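PDB 6NYR: Crov588 from Cafeteriavirus, which is of unknown function but folds as a leucine-rich-repeat protein of FNIP repeats whose coils curve round into a nearly closed ring. Local coordinates for residues Leu231-Phe236 and Leu253-Phe258. Residues are numbered along the deposited sequence; the frame is centred on the assembly and turned at random.
Sequences LTYLEF and LTYLEF
Thr-232 O, at the entrance to the strand pair, takes two backbone N-H groups from 253-258: Tyr-255 N at 2.9 Å, almost in line with the carbonyl, and Thr-254 N, well off the carbonyl axis and tilted from its plane. A hydroxyl on a short branched side chain can reach a neighbouring coil's backbone, as Thr-232 OG1 does in its hydrogen bond to Thr-210 O. From there strands 233-235 and 255-257 run parallel, and Leu-234 bonds through both its N and its O, to Tyr-255 O and Glu-257 N; Phe-236 N to Glu-257 O closes the ladder.

Side chains alternate across this ladder. On the buried face Leu-234 and Leu-256 run abreast, CD2 of the first 4.0 Å from CD1 of the second. Leu-253, buried just before its strand, shows how a branched aliphatic chain suits the inside of a coil. Its CB lies 4.2 Å from Leu-231 O, and its CG passes beside Thr-232 O. With CG anti to the backbone N (chi1 -156°), CD1 packs against the Thr-232 carbonyl group, 3.4 Å from its C, and also touches Leu-234 CB and Leu-231 CD2. The rings of Phe-236 and Phe-258 are nearly parallel but slid apart, CD2 of Phe-236 coming 3.7 Å from CD1 of Phe-258. Each ring also stacks on a second phenylalanine, Phe-240 or Phe-262 respectively.

Tyr-233, Glu-235, Tyr-255 and Glu-257 occupy the other face, where polar ends suit a less buried surface. The Tyr-233 hydroxyl donates to Glu-235 OE1, whereas the Tyr-255 ring swings away (chi1 -75°) and stacks on His-277 of the next coil. The carboxylates of Glu-235 and Glu-257 stack with planes 13° apart, a closeness that probably costs some repulsion.

Identical residues thus sit one above another, 22 positions apart, as in the parallel strand ladder lining the concave side of a leucine-rich-repeat solenoid.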
loop_
_atom_site.group_PDB
_atom_site.type_symbol
_atom_site.label_atom_id
_atom_site.label_comp_id
_atom_site.label_asym_id
_atom_site.label_seq_id
_atom_site.Cartn_x
_atom_site.Cartn_y
_atom_site.Cartn_z
ATOM N N LEU A 231 -18.307 -21.883 -14.513
ATOM C CA LEU A 231 -18.023 -20.961 -13.424
ATOM C C LEU A 231 -16.841 -21.445 -12.593
ATOM O O LEU A 231 -16.810 -22.593 -12.140
ATOM C CB LEU A 231 -19.258 -20.809 -12.536
ATOM C CG LEU A 231 -19.369 -19.485 -11.783
ATOM C CD1 LEU A 231 -19.662 -18.352 -12.770
ATOM C CD2 LEU A 231 -20.423 -19.550 -10.691
ATOM N N THR A 232 -15.872 -20.553 -12.382
ATOM C CA THR A 232 -14.766 -20.816 -11.474
ATOM C C THR A 232 -14.759 -19.914 -10.248
ATOM O O THR A 232 -14.190 -20.301 -9.223
ATOM C CB THR A 232 -13.426 -20.646 -12.207
ATOM O OG1 THR A 232 -13.229 -19.264 -12.539
ATOM C CG2 THR A 232 -13.416 -21.477 -13.480
ATOM N N TYR A 233 -15.372 -18.735 -10.328
ATOM C CA TYR A 233 -15.343 -17.733 -9.273
ATOM C C TYR A 233 -16.775 -17.353 -8.929
ATOM O O TYR A 233 -17.555 -16.996 -9.819
ATOM C CB TYR A 233 -14.542 -16.498 -9.716
ATOM C CG TYR A 233 -14.440 -15.409 -8.669
ATOM C CD1 TYR A 233 -15.505 -14.555 -8.425
ATOM C CD2 TYR A 233 -13.276 -15.229 -7.930
ATOM C CE1 TYR A 233 -15.425 -13.560 -7.472
ATOM C CE2 TYR A 233 -13.186 -14.233 -6.976
ATOM C CZ TYR A 233 -14.265 -13.398 -6.751
ATOM O OH TYR A 233 -14.190 -12.401 -5.803
ATOM N N LEU A 234 -17.122 -17.448 -7.643
ATOM C CA LEU A 234 -18.456 -17.089 -7.165
ATOM C C LEU A 234 -18.324 -16.309 -5.867
ATOM O O LEU A 234 -17.795 -16.832 -4.880
ATOM C CB LEU A 234 -19.320 -18.341 -6.960
ATOM C CG LEU A 234 -20.747 -18.151 -6.453
ATOM C CD1 LEU A 234 -21.547 -17.282 -7.404
ATOM C CD2 LEU A 234 -21.426 -19.500 -6.263
ATOM N N GLU A 235 -18.810 -15.068 -5.867
ATOM C CA GLU A 235 -18.761 -14.199 -4.696
ATOM C C GLU A 235 -20.158 -13.684 -4.390
ATOM O O GLU A 235 -20.753 -12.976 -5.212
ATOM C CB GLU A 235 -17.805 -13.023 -4.919
ATOM C CG GLU A 235 -17.844 -11.984 -3.803
ATOM C CD GLU A 235 -16.921 -10.804 -4.058
ATOM O OE1 GLU A 235 -16.039 -10.920 -4.930
ATOM O OE2 GLU A 235 -17.078 -9.770 -3.378
ATOM N N PHE A 236 -20.673 -14.024 -3.210
ATOM C CA PHE A 236 -21.971 -13.529 -2.781
ATOM C C PHE A 236 -21.834 -12.179 -2.077
ATOM O O PHE A 236 -20.750 -11.763 -1.667
ATOM C CB PHE A 236 -22.675 -14.518 -1.842
ATOM C CG PHE A 236 -23.124 -15.772 -2.519
ATOM C CD1 PHE A 236 -24.193 -15.754 -3.390
ATOM C CD2 PHE A 236 -22.482 -16.975 -2.277
ATOM C CE1 PHE A 236 -24.605 -16.906 -4.024
ATOM C CE2 PHE A 236 -22.892 -18.132 -2.902
ATOM C CZ PHE A 236 -23.956 -18.097 -3.777
ATOM N N LEU A 253 -15.877 -24.966 -9.970
ATOM C CA LEU A 253 -15.639 -23.818 -9.100
ATOM C C LEU A 253 -14.326 -23.961 -8.338
ATOM O O LEU A 253 -14.056 -25.002 -7.732
ATOM C CB LEU A 253 -16.806 -23.674 -8.125
ATOM C CG LEU A 253 -17.093 -22.308 -7.508
ATOM C CD1 LEU A 253 -17.425 -21.268 -8.545
ATOM C CD2 LEU A 253 -18.244 -22.461 -6.499
ATOM N N THR A 254 -13.514 -22.902 -8.364
ATOM C CA THR A 254 -12.265 -22.868 -7.616
ATOM C C THR A 254 -12.242 -21.848 -6.487
ATOM O O THR A 254 -11.537 -22.065 -5.501
ATOM C CB THR A 254 -11.088 -22.571 -8.557
ATOM O OG1 THR A 254 -11.290 -21.307 -9.203
ATOM C CG2 THR A 254 -10.959 -23.663 -9.612
ATOM N N TYR A 255 -12.969 -20.739 -6.612
ATOM C CA TYR A 255 -13.034 -19.711 -5.579
ATOM C C TYR A 255 -14.485 -19.508 -5.156
ATOM O O TYR A 255 -15.353 -19.266 -6.003
ATOM C CB TYR A 255 -12.458 -18.377 -6.078
ATOM C CG TYR A 255 -10.948 -18.320 -6.170
ATOM C CD1 TYR A 255 -10.250 -19.198 -6.988
ATOM C CD2 TYR A 255 -10.221 -17.371 -5.458
ATOM C CE1 TYR A 255 -8.872 -19.147 -7.081
ATOM C CE2 TYR A 255 -8.842 -17.311 -5.547
ATOM C CZ TYR A 255 -8.172 -18.202 -6.361
ATOM O OH TYR A 255 -6.800 -18.144 -6.450
ATOM N N LEU A 256 -14.742 -19.583 -3.849
ATOM C CA LEU A 256 -16.075 -19.375 -3.291
ATOM C C LEU A 256 -15.972 -18.410 -2.119
ATOM O O LEU A 256 -15.237 -18.673 -1.161
ATOM C CB LEU A 256 -16.697 -20.697 -2.830
ATOM C CG LEU A 256 -18.039 -20.612 -2.101
ATOM C CD1 LEU A 256 -19.153 -20.197 -3.060
ATOM C CD2 LEU A 256 -18.393 -21.923 -1.408
ATOM N N GLU A 257 -16.696 -17.298 -2.193
ATOM C CA GLU A 257 -16.712 -16.326 -1.108
ATOM C C GLU A 257 -18.151 -16.018 -0.716
ATOM O O GLU A 257 -18.965 -15.643 -1.566
ATOM C CB GLU A 257 -15.997 -15.027 -1.499
ATOM C CG GLU A 257 -16.084 -13.936 -0.438
ATOM C CD GLU A 257 -15.137 -12.778 -0.703
ATOM O OE1 GLU A 257 -14.413 -12.819 -1.719
ATOM O OE2 GLU A 257 -15.099 -11.839 0.118
ATOM N N PHE A 258 -18.457 -16.176 0.568
ATOM C CA PHE A 258 -19.741 -15.763 1.107
ATOM C C PHE A 258 -19.638 -14.349 1.671
ATOM O O PHE A 258 -18.560 -13.877 2.040
ATOM C CB PHE A 258 -20.208 -16.715 2.206
ATOM C CG PHE A 258 -20.512 -18.100 1.721
ATOM C CD1 PHE A 258 -21.699 -18.375 1.066
ATOM C CD2 PHE A 258 -19.615 -19.128 1.934
ATOM C CE1 PHE A 258 -21.980 -19.651 0.621
ATOM C CE2 PHE A 258 -19.888 -20.409 1.492
ATOM C CZ PHE A 258 -21.074 -20.671 0.834
#